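Local atomic coordinates of ribulose-1,5-bisphosphate carboxylase/oxygenase large subunit (Rhodopseudomonas palustris, PDB entry 3QFW), a protein that is a Rubisco-like member of the ribulose-bisphosphate carboxylase large-chain family that probably binds magnesium, although carboxylase activity of its own remains uncertain. Residues B[211-216]-B[240-245]; B[203-208]-B[227-232]; B[12-17]-B[65-70]; B[30-35]-B[89-94]. One frame throughout, in Å; residues are numbered along the deposited sequence.

Interaction 1. Residues B[211-216]-B[240-245]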
# COMPACT_ATOMS: atom_id res chain seq x y z
N ASP B 211 -12.78 -5.98 10.08
CA ASP B 211 -13.72 -4.91 9.72
C ASP B 211 -14.37 -5.20 8.36
O ASP B 211 -15.58 -5.05 8.19
CB ASP B 211 -13.02 -3.55 9.69
CG ASP B 211 -12.44 -3.14 11.04
OD1 ASP B 211 -13.13 -3.32 12.07
OD2 ASP B 211 -11.30 -2.63 11.08
N MET B 212 -13.55 -5.61 7.40
CA MET B 212 -14.06 -5.84 6.05
C MET B 212 -15.10 -6.97 5.98
O MET B 212 -16.12 -6.83 5.33
CB MET B 212 -12.92 -6.06 5.04
CG MET B 212 -12.30 -4.75 4.50
SD MET B 212 -11.41 -4.93 2.92
CE MET B 212 -10.22 -6.18 3.40
N ARG B 213 -14.84 -8.08 6.68
CA ARG B 213 -15.77 -9.20 6.67
C ARG B 213 -17.08 -8.86 7.37
O ARG B 213 -18.14 -9.31 6.95
CB ARG B 213 -15.17 -10.45 7.31
CG ARG B 213 -13.97 -11.05 6.58
CD ARG B 213 -13.41 -12.25 7.35
NE ARG B 213 -12.52 -13.07 6.53
CZ ARG B 213 -11.38 -13.60 6.96
NH1 ARG B 213 -10.98 -13.42 8.21
NH2 ARG B 213 -10.63 -14.33 6.13
N ARG B 214 -17.00 -8.09 8.46
CA ARG B 214 -18.20 -7.64 9.16
C ARG B 214 -19.05 -6.79 8.23
O ARG B 214 -20.27 -6.95 8.15
CB ARG B 214 -17.82 -6.82 10.39
CG ARG B 214 -19.01 -6.25 11.17
CD ARG B 214 -18.54 -5.46 12.39
NE ARG B 214 -17.57 -6.22 13.18
CZ ARG B 214 -17.77 -6.65 14.42
NH1 ARG B 214 -18.92 -6.38 15.04
NH2 ARG B 214 -16.83 -7.34 15.05
N GLN B 215 -18.39 -5.87 7.52
CA GLN B 215 -19.09 -4.99 6.60
C GLN B 215 -19.66 -5.76 5.40
O GLN B 215 -20.72 -5.41 4.88
CB GLN B 215 -18.19 -3.84 6.17
CG GLN B 215 -18.03 -2.80 7.28
CD GLN B 215 -16.81 -1.92 7.12
OE1 GLN B 215 -16.35 -1.65 6.01
NE2 GLN B 215 -16.26 -1.47 8.25
N LEU B 216 -18.95 -6.80 4.98
CA LEU B 216 -19.45 -7.68 3.93
C LEU B 216 -20.69 -8.41 4.44
O LEU B 216 -21.64 -8.66 3.69
CB LEU B 216 -18.38 -8.70 3.52
CG LEU B 216 -18.81 -9.66 2.41
CD1 LEU B 216 -19.10 -8.88 1.15
CD2 LEU B 216 -17.75 -10.71 2.16
N HIS B 240 -7.95 -9.79 -1.92
CA HIS B 240 -8.16 -11.08 -2.58
C HIS B 240 -9.00 -12.01 -1.72
O HIS B 240 -9.89 -12.72 -2.22
CB HIS B 240 -6.81 -11.72 -2.88
CG HIS B 240 -6.88 -12.94 -3.74
ND1 HIS B 240 -7.59 -12.98 -4.92
CD2 HIS B 240 -6.30 -14.16 -3.60
CE1 HIS B 240 -7.45 -14.17 -5.47
NE2 HIS B 240 -6.68 -14.91 -4.69
N ALA B 241 -8.74 -12.00 -0.41
CA ALA B 241 -9.51 -12.79 0.54
C ALA B 241 -10.99 -12.42 0.51
O ALA B 241 -11.85 -13.30 0.57
CB ALA B 241 -8.96 -12.63 1.95
N ILE B 242 -11.29 -11.12 0.43
CA ILE B 242 -12.67 -10.66 0.35
C ILE B 242 -13.31 -11.08 -0.97
O ILE B 242 -14.49 -11.44 -1.00
CB ILE B 242 -12.79 -9.12 0.51
CG1 ILE B 242 -12.69 -8.74 1.99
CG2 ILE B 242 -14.11 -8.61 -0.02
CD1 ILE B 242 -13.88 -9.21 2.82
N VAL B 243 -12.55 -11.02 -2.05
CA VAL B 243 -13.07 -11.45 -3.35
C VAL B 243 -13.59 -12.88 -3.26
O VAL B 243 -14.65 -13.20 -3.79
CB VAL B 243 -11.98 -11.35 -4.45
CG1 VAL B 243 -12.37 -12.17 -5.69
CG2 VAL B 243 -11.72 -9.89 -4.82
N LYS B 244 -12.84 -13.73 -2.56
CA LYS B 244 -13.23 -15.12 -2.37
C LYS B 244 -14.44 -15.32 -1.47
O LYS B 244 -15.01 -16.42 -1.41
CB LYS B 244 -12.04 -15.92 -1.83
CG LYS B 244 -11.04 -16.30 -2.90
CD LYS B 244 -9.73 -16.74 -2.28
CE LYS B 244 -8.73 -17.11 -3.35
NZ LYS B 244 -7.39 -17.43 -2.76
N GLU B 245 -14.85 -14.27 -0.77
CA GLU B 245 -15.99 -14.32 0.13
C GLU B 245 -17.17 -13.49 -0.41
O GLU B 245 -18.26 -13.47 0.17
CB GLU B 245 -15.57 -13.85 1.54
CG GLU B 245 -14.54 -14.78 2.19
CD GLU B 245 -13.97 -14.22 3.50
OE1 GLU B 245 -12.95 -14.77 3.98
OE2 GLU B 245 -14.54 -13.25 4.04

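Interaction 2. Residues B[203-208]-B[227-232]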
# COMPACT_ATOMS: atom_id res chain seq x y z
N PRO B 203 -21.19 -0.20 -1.69
CA PRO B 203 -20.68 0.49 -0.50
C PRO B 203 -19.19 0.21 -0.27
O PRO B 203 -18.69 -0.86 -0.63
CB PRO B 203 -21.51 -0.11 0.64
CG PRO B 203 -21.97 -1.42 0.11
CD PRO B 203 -22.20 -1.22 -1.35
N ASN B 204 -18.48 1.17 0.33
CA ASN B 204 -17.05 1.01 0.52
C ASN B 204 -16.74 0.29 1.82
O ASN B 204 -17.02 0.80 2.90
CB ASN B 204 -16.34 2.37 0.50
CG ASN B 204 -14.83 2.24 0.63
OD1 ASN B 204 -14.19 1.60 -0.20
ND2 ASN B 204 -14.26 2.82 1.69
N ILE B 205 -16.16 -0.91 1.71
CA ILE B 205 -15.71 -1.63 2.91
C ILE B 205 -14.26 -1.29 3.27
O ILE B 205 -13.43 -1.09 2.39
CB ILE B 205 -15.92 -3.15 2.79
CG1 ILE B 205 -15.17 -3.70 1.58
CG2 ILE B 205 -17.41 -3.45 2.69
CD1 ILE B 205 -14.98 -5.20 1.62
N SER B 206 -13.98 -1.27 4.58
CA SER B 206 -12.81 -0.58 5.12
C SER B 206 -12.16 -1.28 6.32
O SER B 206 -12.78 -2.13 6.97
CB SER B 206 -13.24 0.81 5.60
OG SER B 206 -12.38 1.81 5.11
N GLY B 207 -10.93 -0.90 6.63
CA GLY B 207 -10.29 -1.28 7.89
C GLY B 207 -9.47 -2.56 7.83
O GLY B 207 -8.85 -2.86 6.81
N THR B 208 -9.46 -3.32 8.93
CA THR B 208 -8.76 -4.60 8.97
C THR B 208 -9.61 -5.64 8.25
O THR B 208 -10.76 -5.38 7.93
CB THR B 208 -8.57 -5.12 10.41
OG1 THR B 208 -9.85 -5.45 10.97
CG2 THR B 208 -7.87 -4.07 11.31
N VAL B 227 -19.87 -4.11 -4.12
CA VAL B 227 -19.00 -3.65 -3.04
C VAL B 227 -17.79 -2.92 -3.61
O VAL B 227 -17.27 -3.31 -4.67
CB VAL B 227 -18.49 -4.83 -2.20
CG1 VAL B 227 -19.63 -5.49 -1.45
CG2 VAL B 227 -17.75 -5.83 -3.07
N LEU B 228 -17.35 -1.88 -2.91
CA LEU B 228 -16.22 -1.07 -3.34
C LEU B 228 -15.06 -1.33 -2.39
O LEU B 228 -15.25 -1.38 -1.17
CB LEU B 228 -16.59 0.41 -3.31
CG LEU B 228 -15.54 1.38 -3.84
CD1 LEU B 228 -15.33 1.15 -5.34
CD2 LEU B 228 -15.97 2.82 -3.56
N VAL B 229 -13.86 -1.50 -2.93
CA VAL B 229 -12.69 -1.73 -2.08
C VAL B 229 -11.48 -1.07 -2.72
O VAL B 229 -11.30 -1.15 -3.93
CB VAL B 229 -12.37 -3.23 -1.95
CG1 VAL B 229 -11.35 -3.47 -0.83
CG2 VAL B 229 -13.64 -4.04 -1.70
N ALA B 230 -10.65 -0.44 -1.90
CA ALA B 230 -9.37 0.09 -2.37
C ALA B 230 -8.26 -0.88 -1.98
O ALA B 230 -7.81 -0.87 -0.83
CB ALA B 230 -9.12 1.45 -1.77
N PRO B 231 -7.82 -1.73 -2.93
CA PRO B 231 -6.87 -2.80 -2.59
C PRO B 231 -5.59 -2.28 -1.96
O PRO B 231 -5.03 -2.94 -1.07
CB PRO B 231 -6.59 -3.47 -3.95
CG PRO B 231 -7.84 -3.15 -4.79
CD PRO B 231 -8.24 -1.77 -4.35
N MET B 232 -5.13 -1.11 -2.38
CA MET B 232 -3.84 -0.62 -1.91
C MET B 232 -3.95 -0.01 -0.51
O MET B 232 -2.95 0.18 0.17
CB MET B 232 -3.19 0.33 -2.92
CG MET B 232 -2.98 -0.32 -4.33
SD MET B 232 -1.91 -1.79 -4.35
CE MET B 232 -2.73 -2.86 -3.21
O HOH W 1 -11.83 0.52 0.47

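Interaction 3. Residues B[12-17]-B[65-70]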
# COMPACT_ATOMS: atom_id res chain seq x y z
N TYR B 12 10.69 -3.39 -15.99
CA TYR B 12 10.86 -2.13 -15.27
C TYR B 12 11.35 -1.04 -16.21
O TYR B 12 12.07 -1.31 -17.17
CB TYR B 12 11.89 -2.27 -14.13
CG TYR B 12 11.58 -3.38 -13.16
CD1 TYR B 12 11.91 -4.69 -13.45
CD2 TYR B 12 10.93 -3.11 -11.96
CE1 TYR B 12 11.61 -5.71 -12.58
CE2 TYR B 12 10.64 -4.13 -11.07
CZ TYR B 12 10.98 -5.43 -11.39
OH TYR B 12 10.70 -6.46 -10.52
N HIS B 13 10.97 0.19 -15.90
CA HIS B 13 11.46 1.33 -16.66
C HIS B 13 12.40 2.13 -15.78
O HIS B 13 12.05 2.51 -14.66
CB HIS B 13 10.30 2.20 -17.15
CG HIS B 13 9.50 1.57 -18.25
ND1 HIS B 13 8.40 2.18 -18.82
CD2 HIS B 13 9.65 0.38 -18.88
CE1 HIS B 13 7.91 1.39 -19.75
NE2 HIS B 13 8.64 0.30 -19.81
N ILE B 14 13.60 2.36 -16.29
CA ILE B 14 14.66 2.95 -15.48
C ILE B 14 15.23 4.21 -16.11
O ILE B 14 15.57 4.23 -17.30
CB ILE B 14 15.80 1.95 -15.26
CG1 ILE B 14 15.29 0.68 -14.57
CG2 ILE B 14 16.92 2.59 -14.45
CD1 ILE B 14 16.35 -0.40 -14.42
N ALA B 15 15.32 5.26 -15.30
CA ALA B 15 16.03 6.47 -15.68
C ALA B 15 17.52 6.27 -15.41
O ALA B 15 17.95 6.20 -14.26
CB ALA B 15 15.51 7.66 -14.89
N SER B 16 18.31 6.18 -16.48
CA SER B 16 19.74 5.93 -16.33
C SER B 16 20.54 6.33 -17.56
O SER B 16 19.98 6.63 -18.61
CB SER B 16 19.97 4.45 -16.00
OG SER B 16 21.34 4.11 -16.16
N ASP B 17 21.86 6.36 -17.39
CA ASP B 17 22.79 6.65 -18.48
C ASP B 17 23.08 5.36 -19.23
O ASP B 17 22.66 4.29 -18.81
CB ASP B 17 24.09 7.23 -17.91
CG ASP B 17 24.37 8.63 -18.41
OD1 ASP B 17 24.26 8.86 -19.64
OD2 ASP B 17 24.70 9.50 -17.58
N TYR B 65 15.31 3.37 -20.09
CA TYR B 65 15.44 1.99 -20.54
C TYR B 65 14.31 1.12 -20.04
O TYR B 65 13.74 1.37 -18.98
CB TYR B 65 16.77 1.40 -20.07
CG TYR B 65 17.97 2.09 -20.66
CD1 TYR B 65 18.52 3.20 -20.04
CD2 TYR B 65 18.54 1.64 -21.85
CE1 TYR B 65 19.62 3.85 -20.59
CE2 TYR B 65 19.63 2.27 -22.40
CZ TYR B 65 20.17 3.38 -21.77
OH TYR B 65 21.26 4.01 -22.31
N ALA B 66 13.99 0.09 -20.81
CA ALA B 66 13.13 -0.97 -20.36
C ALA B 66 14.01 -2.17 -20.03
O ALA B 66 14.87 -2.56 -20.82
CB ALA B 66 12.11 -1.34 -21.42
N VAL B 67 13.80 -2.73 -18.85
CA VAL B 67 14.61 -3.86 -18.41
C VAL B 67 13.72 -5.02 -18.01
O VAL B 67 12.86 -4.90 -17.14
CB VAL B 67 15.53 -3.45 -17.24
CG1 VAL B 67 16.32 -4.66 -16.72
CG2 VAL B 67 16.47 -2.33 -17.68
N ARG B 68 13.92 -6.14 -18.70
CA ARG B 68 13.20 -7.37 -18.40
C ARG B 68 14.01 -8.22 -17.43
O ARG B 68 15.17 -8.57 -17.71
CB ARG B 68 12.91 -8.15 -19.68
CG ARG B 68 11.76 -7.58 -20.49
CD ARG B 68 11.65 -8.23 -21.87
NE ARG B 68 11.32 -9.66 -21.81
CZ ARG B 68 10.08 -10.15 -21.82
NH1 ARG B 68 9.04 -9.33 -21.87
NH2 ARG B 68 9.89 -11.46 -21.77
N ILE B 69 13.41 -8.55 -16.30
CA ILE B 69 14.06 -9.37 -15.29
C ILE B 69 13.30 -10.65 -15.09
O ILE B 69 12.09 -10.64 -14.89
CB ILE B 69 14.14 -8.64 -13.94
CG1 ILE B 69 14.90 -7.33 -14.09
CG2 ILE B 69 14.82 -9.53 -12.88
CD1 ILE B 69 16.34 -7.51 -14.49
N GLY B 70 14.02 -11.77 -15.15
CA GLY B 70 13.44 -13.07 -14.90
C GLY B 70 13.59 -13.39 -13.43
O GLY B 70 14.71 -13.52 -12.93

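Interaction 4. Residues B[30-35]-B[89-94]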
# COMPACT_ATOMS: atom_id res chain seq x y z
N ILE B 30 19.35 -8.15 -8.50
CA ILE B 30 19.70 -8.50 -7.12
C ILE B 30 18.68 -8.00 -6.10
O ILE B 30 18.19 -8.77 -5.27
CB ILE B 30 21.10 -7.95 -6.73
CG1 ILE B 30 22.18 -8.45 -7.69
CG2 ILE B 30 21.45 -8.34 -5.32
CD1 ILE B 30 22.35 -9.94 -7.68
N GLU B 31 18.38 -6.70 -6.16
CA GLU B 31 17.45 -6.07 -5.22
C GLU B 31 16.12 -6.81 -5.09
O GLU B 31 15.55 -6.91 -4.00
CB GLU B 31 17.17 -4.62 -5.61
CG GLU B 31 18.36 -3.68 -5.47
CD GLU B 31 18.43 -3.01 -4.11
OE1 GLU B 31 17.84 -3.53 -3.14
OE2 GLU B 31 19.08 -1.94 -4.02
N GLN B 32 15.62 -7.33 -6.21
CA GLN B 32 14.32 -8.00 -6.23
C GLN B 32 14.48 -9.50 -6.18
O GLN B 32 13.59 -10.26 -6.57
CB GLN B 32 13.52 -7.59 -7.46
CG GLN B 32 13.17 -6.10 -7.50
CD GLN B 32 12.56 -5.61 -6.19
OE1 GLN B 32 12.83 -4.50 -5.75
NE2 GLN B 32 11.72 -6.44 -5.58
N SER B 33 15.63 -9.93 -5.67
CA SER B 33 15.92 -11.34 -5.54
C SER B 33 16.50 -11.63 -4.16
O SER B 33 15.80 -11.66 -3.14
CB SER B 33 16.94 -11.76 -6.60
OG SER B 33 17.07 -13.16 -6.62
N VAL B 34 17.81 -11.86 -4.14
CA VAL B 34 18.50 -12.25 -2.92
C VAL B 34 18.88 -11.05 -2.08
O VAL B 34 19.01 -11.16 -0.87
CB VAL B 34 19.76 -13.03 -3.26
CG1 VAL B 34 19.39 -14.34 -3.94
CG2 VAL B 34 20.66 -12.19 -4.16
N GLU B 35 19.08 -9.91 -2.74
CA GLU B 35 19.41 -8.69 -2.04
C GLU B 35 20.68 -8.95 -1.21
O GLU B 35 20.78 -8.57 -0.04
CB GLU B 35 18.23 -8.26 -1.16
CG GLU B 35 18.46 -7.00 -0.32
CD GLU B 35 17.29 -6.71 0.60
OE1 GLU B 35 16.23 -7.34 0.43
OE2 GLU B 35 17.43 -5.85 1.50
N GLY B 89 8.82 -4.61 -3.91
CA GLY B 89 8.96 -4.23 -2.51
C GLY B 89 10.02 -3.19 -2.21
O GLY B 89 9.72 -2.08 -1.75
N ASN B 90 11.28 -3.55 -2.45
CA ASN B 90 12.39 -2.65 -2.20
C ASN B 90 12.61 -1.61 -3.27
O ASN B 90 12.98 -0.47 -2.97
CB ASN B 90 13.69 -3.45 -1.99
CG ASN B 90 13.82 -3.98 -0.58
OD1 ASN B 90 13.12 -3.53 0.33
ND2 ASN B 90 14.72 -4.94 -0.39
N SER B 91 12.40 -1.98 -4.54
CA SER B 91 12.71 -1.06 -5.62
C SER B 91 11.75 0.12 -5.60
O SER B 91 12.03 1.18 -6.15
CB SER B 91 12.69 -1.77 -6.98
OG SER B 91 13.84 -2.58 -7.12
N SER B 92 10.62 -0.06 -4.93
CA SER B 92 9.65 1.02 -4.85
C SER B 92 10.26 2.22 -4.13
O SER B 92 9.83 3.35 -4.32
CB SER B 92 8.36 0.58 -4.17
OG SER B 92 8.52 0.46 -2.77
N ILE B 93 11.30 1.96 -3.32
CA ILE B 93 11.94 3.03 -2.56
C ILE B 93 12.90 3.85 -3.43
O ILE B 93 13.27 4.96 -3.08
CB ILE B 93 12.70 2.47 -1.35
CG1 ILE B 93 11.79 1.56 -0.52
CG2 ILE B 93 13.26 3.61 -0.50
CD1 ILE B 93 10.77 2.30 0.29
N GLN B 94 13.30 3.29 -4.57
CA GLN B 94 14.23 3.98 -5.46
C GLN B 94 13.45 4.99 -6.30
O GLN B 94 12.28 4.78 -6.59
CB GLN B 94 14.94 2.98 -6.38
CG GLN B 94 15.78 1.94 -5.64
CD GLN B 94 17.15 2.46 -5.28
OE1 GLN B 94 17.36 3.68 -5.19
NE2 GLN B 94 18.10 1.55 -5.07

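Interaction 1. Residues B[211-216]-B[240-245]
The R213 guanidinium and the E245 carboxylate lie nearly in one plane, 19° apart, and meet edge to edge rather than face over edge. R213 grips side-on: NE points to E245 OE2 at 3.2 Å within the guanidinium plane, while R213 NH2 bonds E245 OE1, also at 3.2 Å, with that oxygen tilted slightly out of the plane. NE serves OE1 as well, and both oxygens use their syn lone pairs, so the salt bridge is forked at NE, which should hold both groups against rotation. R213 NH2 has a second anionic mate, D210 of the second subunit. A leucine in place of R213 would probably leave E245 and that aspartate without their shared positive partner. Beside this salt bridge the contact is apolar. The M212 chain bends at its thioether (chi3 -57°), which brings CE to 3.8 Å from I242 CG1, while I242 CD1 lies 4.0 Å from M212 CB. L216, its CG anti to the backbone N (chi1 -180°), sends CD2 to 4.2 Å from I242 CD1 and to 3.4 Å from the carbonyl O of E245. The contact thus illustrates two barrel-domain helices joined by a buried apolar seam, with a charged clasp at E245 just past helix 236-243: helix 209-222 follows strand 200-202, helix 236-243 comes after strand 226-229 and the short helix 231-234, M212 continues inward onto I205, and the clasp faces the second subunit.

Interaction 2. Residues B[203-208]-B[227-232]
N204 runs beside L228, and its side chain can be traced outward atom by atom. CB packs 4.1 Å from L228 CD2. With CG anti to the backbone N (chi1 -177°), the amide extends along the neighbouring strand: N204 CG lies 4.1 Å from L228 O, and N204 OD1 comes to 3.3 Å from the same oxygen, L228 O. These are two acceptors and do not bond; each has its own donor, a water for N204 OD1 at 2.7 Å and I205 N for L228 O. The water also donates to I205 O and accepts from A230 N. At the other tip, ND2 is bonded to L169 O. The backbones around N204 are paired as a single bridge, in which L228 N donates to P203 O at 2.8 Å and I205 N to L228 O at 3.1 Å. I205 then carries CG1 to 3.6 Å from V229 CG2, crossing it at a slant. The example shows the chain just past strand 200-202 still bridging to strand 226-229, linking two four-stranded parallel sheets of the barrel wall. With helix 209-222 these strands form a beta-alpha-beta unit; strand 250-253 flanks the far side of 226-229, and helices 209-222 and 236-243 pack over I205.

Interaction 3. Residues B[12-17]-B[65-70]
Backbone hydrogen bonds between Y12, I14 and their partners V67, Y65 carry this antiparallel contact. Y12 N donates to V67 O at 2.9 Å and V67 N to Y12 O at 2.8 Å; I14 and Y65 form a hydrogen-bonded pair. Between them sits the non-hydrogen-bonded pair H13 and A66, tied by weaker CA-H...O contacts, H13 CA to Y65 O at 3.3 Å being one. Segments 13-15 and 65-70 are twisted against each other, their directions 134° apart. Apolar contacts follow on the I14 and Y65 face, where I14 CD1 meets V67 CG2 at 3.8 Å; farther along, Y12 CE1 lies 4.0 Å from I69 CG1, the side chains crossing at about a right angle. On the other face, H13 CD2 rests against A66 CB. The Y65 ring, with CG anti to its carbonyl carbon (chi1 -64°), directs CE1 to S16 O at 3.4 Å in the ring plane, and packs on A18 and I21 of helix 18-31. With the Y65 ring cut back to an alanine, a gap is likely to open against that helix, and the S16 carbonyl would lose its aromatic neighbour. Main-chain bonds thus set the register, while large side chains anchor the N-terminal sheet to its helix.

Interaction 4. Residues B[30-35]-B[89-94]
The end of helix 18-31 meets a 3-10 turn, residues 91-93, in the loop after helix 80-88, and a glutamine just past the helix hydrogen-bonds the first residue of the turn. Q32, the first residue to leave helical geometry, supplies the grip through one atom. Its OE1 accepts from S91 N at 2.8 Å and from S91 OG at 2.6 Å. Both donors lie in the carbonyl plane of the amide, and the hydroxyl sits on a lone pair; the N-H bond is rather bent, at 132°. Because Q32 bends at chi2 (-50°), its amide folds back towards the loop instead of stretching past it, and its NE2 is held in turn by M86 O of helix 80-88. Both ends of the amide are thus bonded, which fixes which way it is turned. Farther along, E35 points its extended chain at N90, with OE1 3.0 Å from N90 ND2 and the carboxylate and amide planes 82° apart. E31 comes towards Q94 more loosely, E31 OE2 standing 3.8 Å from Q94 NE2. Within the turn, S92 OG donates to G89 O. The second subunit lies against this region: K139 of that chain bonds E35 O, and its H167 packs on E35. In Rubiscos the active site is shared between the N-terminal domain of one subunit and the barrel of the other, and the position of E35 and N90 is consistent with that. The chemistry implies a polar junction, in which the buried side-chain carbonyl oxygen of Q32, satisfied twice, joins helix end to turn beside the dimer interface.

In the fold
Along the chain, interactions 3 and 4 come first and interleave, as do 1 and 2 after them. Interactions 3 and 4, centres 13 Å apart, belong to the N-terminal domain: strand 8-15 leads into helix 18-31, and Y12 OH packs on Q32 CG at 3.9 Å. Interactions 1 and 2, centres 9 Å apart, share the barrel domain and touch where Q215 OE1 of helix 209-222 probably accepts from S206 N. The two groups do not meet; interactions 2 and 4 are still about 11 Å apart at their nearest atoms. Interactions 1, 2 and 4 each touch the second subunit, so the dimer ties together regions that are separate within one chain.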